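Side-chain contact in levansucrase (Bacillus megaterium, PDB 3OM4), which belongs to the levansucrase/invertase family, whose members are built on a five-bladed beta-propeller: residues Thr19-Val24 against Asn269-Ser274. The protein carries 1 engineered substitution. Numbering follows the deposited sequence.
Sequences TRDNMV and NPFFQS
Two helices on the periphery of the beta-propeller, the short helix 20-24 near the N-terminus and the start of helix 269-281, meet largely through one aromatic side chain, F271. Their axes run nearly at right angles, 85°, and stay 11.6 Å apart at closest approach, a gap wide enough for the phenyl ring to bridge. With CG anti to the backbone N (chi1 173°), F271 reaches across and sets its far end against the first turn of the other helix: CZ lies 3.6 Å from D21 CA, and CE2 the same 3.6 Å from D21 N. D21 therefore meets the ring with its backbone as well as its side chain. Its CB touches F271 CE2 at 3.7 Å, and its carboxylate, tilted 62° from the ring plane, places OD1 above the centre of one face, 3.6 Å from the plane. Such an oxygen over the pi cloud is probably electrostatically unfavourable in itself, but the negative charge has a salt-bridge partner in K25, which bonds to OD2. One turn further on, V24 and F271 point towards each other, and in the conformer described CG2 meets the ring obliquely, 3.9 Å from F271 CE1. R20 adds its backbone C, 3.8 Å from F271 CZ, while its guanidinium group turns away from the ring to a salt bridge between NE and E275 and a hydrogen bond from NH2 to T347 O. This is near-perpendicular helix packing in which one projecting aromatic residue makes most of the contact, joining the N-terminal region to a helix in the connection between two adjacent strands of one sheet.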
loop_
_atom_site.group_PDB
_atom_site.type_symbol
_atom_site.label_atom_id
_atom_site.label_comp_id
_atom_site.label_asym_id
_atom_site.label_seq_id
_atom_site.Cartn_x
_atom_site.Cartn_y
_atom_site.Cartn_z
ATOM N N THR A 19 15.457 1.574 -10.246
ATOM C CA THR A 19 16.336 2.399 -11.073
ATOM C C THR A 19 15.649 2.997 -12.292
ATOM O O THR A 19 14.686 2.435 -12.824
ATOM C CB THR A 19 17.603 1.624 -11.528
ATOM O OG1 THR A 19 17.229 0.543 -12.391
ATOM C CG2 THR A 19 18.363 1.076 -10.327
ATOM N N ARG A 20 16.164 4.144 -12.729
ATOM C CA ARG A 20 15.664 4.811 -13.923
ATOM C C ARG A 20 15.775 3.913 -15.156
ATOM O O ARG A 20 14.881 3.908 -15.999
ATOM C CB ARG A 20 16.388 6.137 -14.145
ATOM C CG ARG A 20 16.203 7.128 -13.000
ATOM C CD ARG A 20 16.583 8.541 -13.404
ATOM N NE ARG A 20 15.686 9.078 -14.426
ATOM C CZ ARG A 20 14.540 9.707 -14.178
ATOM N NH1 ARG A 20 14.127 9.891 -12.931
ATOM N NH2 ARG A 20 13.805 10.155 -15.186
ATOM N N ASP A 21 16.854 3.139 -15.237
ATOM C CA ASP A 21 17.071 2.228 -16.362
ATOM C C ASP A 21 15.990 1.157 -16.458
ATOM O O ASP A 21 15.519 0.842 -17.551
ATOM C CB ASP A 21 18.453 1.580 -16.285
ATOM C CG ASP A 21 18.872 0.947 -17.597
ATOM O OD1 ASP A 21 18.762 1.615 -18.650
ATOM O OD2 ASP A 21 19.311 -0.220 -17.574
ATOM N N ASN A 22 15.592 0.605 -15.317
ATOM C CA ASN A 22 14.520 -0.383 -15.303
ATOM C C ASN A 22 13.157 0.220 -15.622
ATOM O O ASN A 22 12.365 -0.381 -16.348
ATOM C CB ASN A 22 14.503 -1.150 -13.982
ATOM C CG ASN A 22 15.603 -2.198 -13.910
ATOM O OD1 ASN A 22 15.979 -2.787 -14.927
ATOM N ND2 ASN A 22 16.116 -2.441 -12.716
ATOM N N MET A 23 12.906 1.421 -15.107
ATOM C CA MET A 23 11.644 2.120 -15.348
ATOM C C MET A 23 11.439 2.535 -16.809
ATOM O O MET A 23 10.328 2.408 -17.334
ATOM C CB MET A 23 11.517 3.331 -14.421
ATOM C CG MET A 23 11.414 2.985 -12.935
ATOM S SD MET A 23 9.965 1.991 -12.529
ATOM C CE MET A 23 10.652 0.346 -12.470
ATOM N N VAL A 24 12.503 3.010 -17.463
ATOM C CA VAL A 24 12.407 3.447 -18.864
ATOM C C VAL A 24 12.085 2.288 -19.809
ATOM O O VAL A 24 11.541 2.500 -20.895
ATOM C CB VAL A 24 13.666 4.229 -19.372
ATOM C CG1 VAL A 24 13.899 5.494 -18.543
ATOM C CG2 VAL A 24 14.913 3.343 -19.408
ATOM N N ASN A 269 27.194 4.380 -18.406
ATOM C CA ASN A 269 27.527 5.798 -18.261
ATOM C C ASN A 269 26.817 6.708 -19.279
ATOM O O ASN A 269 26.306 7.759 -18.891
ATOM C CB ASN A 269 29.047 6.027 -18.265
ATOM C CG ASN A 269 29.423 7.479 -18.012
ATOM O OD1 ASN A 269 29.036 8.068 -17.000
ATOM N ND2 ASN A 269 30.182 8.061 -18.932
ATOM N N PRO A 270 26.770 6.306 -20.573
ATOM C CA PRO A 270 26.004 7.096 -21.542
ATOM C C PRO A 270 24.537 7.281 -21.152
ATOM O O PRO A 270 23.989 8.364 -21.358
ATOM C CB PRO A 270 26.112 6.277 -22.831
ATOM C CG PRO A 270 27.394 5.557 -22.700
ATOM C CD PRO A 270 27.527 5.227 -21.242
ATOM N N PHE A 271 23.912 6.240 -20.598
ATOM C CA PHE A 271 22.531 6.350 -20.127
ATOM C C PHE A 271 22.453 7.346 -18.976
ATOM O O PHE A 271 21.624 8.252 -18.996
ATOM C CB PHE A 271 21.950 4.992 -19.710
ATOM C CG PHE A 271 20.588 5.091 -19.073
ATOM C CD1 PHE A 271 19.452 5.280 -19.857
ATOM C CD2 PHE A 271 20.441 5.014 -17.689
ATOM C CE1 PHE A 271 18.186 5.389 -19.273
ATOM C CE2 PHE A 271 19.184 5.120 -17.097
ATOM C CZ PHE A 271 18.054 5.310 -17.891
ATOM N N PHE A 272 23.332 7.177 -17.991
ATOM C CA PHE A 272 23.405 8.083 -16.853
ATOM C C PHE A 272 23.583 9.538 -17.301
ATOM O O PHE A 272 22.818 10.411 -16.892
ATOM C CB PHE A 272 24.516 7.640 -15.888
ATOM C CG PHE A 272 24.887 8.672 -14.861
ATOM C CD1 PHE A 272 23.978 9.066 -13.882
ATOM C CD2 PHE A 272 26.156 9.244 -14.867
ATOM C CE1 PHE A 272 24.323 10.022 -12.928
ATOM C CE2 PHE A 272 26.509 10.202 -13.922
ATOM C CZ PHE A 272 25.588 10.592 -12.947
ATOM N N GLN A 273 24.563 9.787 -18.166
ATOM C CA GLN A 273 24.842 11.149 -18.637
ATOM C C GLN A 273 23.683 11.797 -19.400
ATOM O O GLN A 273 23.358 12.962 -19.159
ATOM C CB GLN A 273 26.137 11.198 -19.460
ATOM C CG GLN A 273 27.403 10.769 -18.701
ATOM C CD GLN A 273 27.760 11.671 -17.521
ATOM O OE1 GLN A 273 27.253 12.787 -17.387
ATOM N NE2 GLN A 273 28.646 11.184 -16.661
ATOM N N SER A 274 23.058 11.047 -20.308
ATOM C CA SER A 274 21.942 11.573 -21.105
ATOM C C SER A 274 20.673 11.802 -20.278
ATOM O O SER A 274 19.980 12.805 -20.459
ATOM C CB SER A 274 21.639 10.655 -22.290
ATOM O OG SER A 274 21.262 9.362 -21.851
#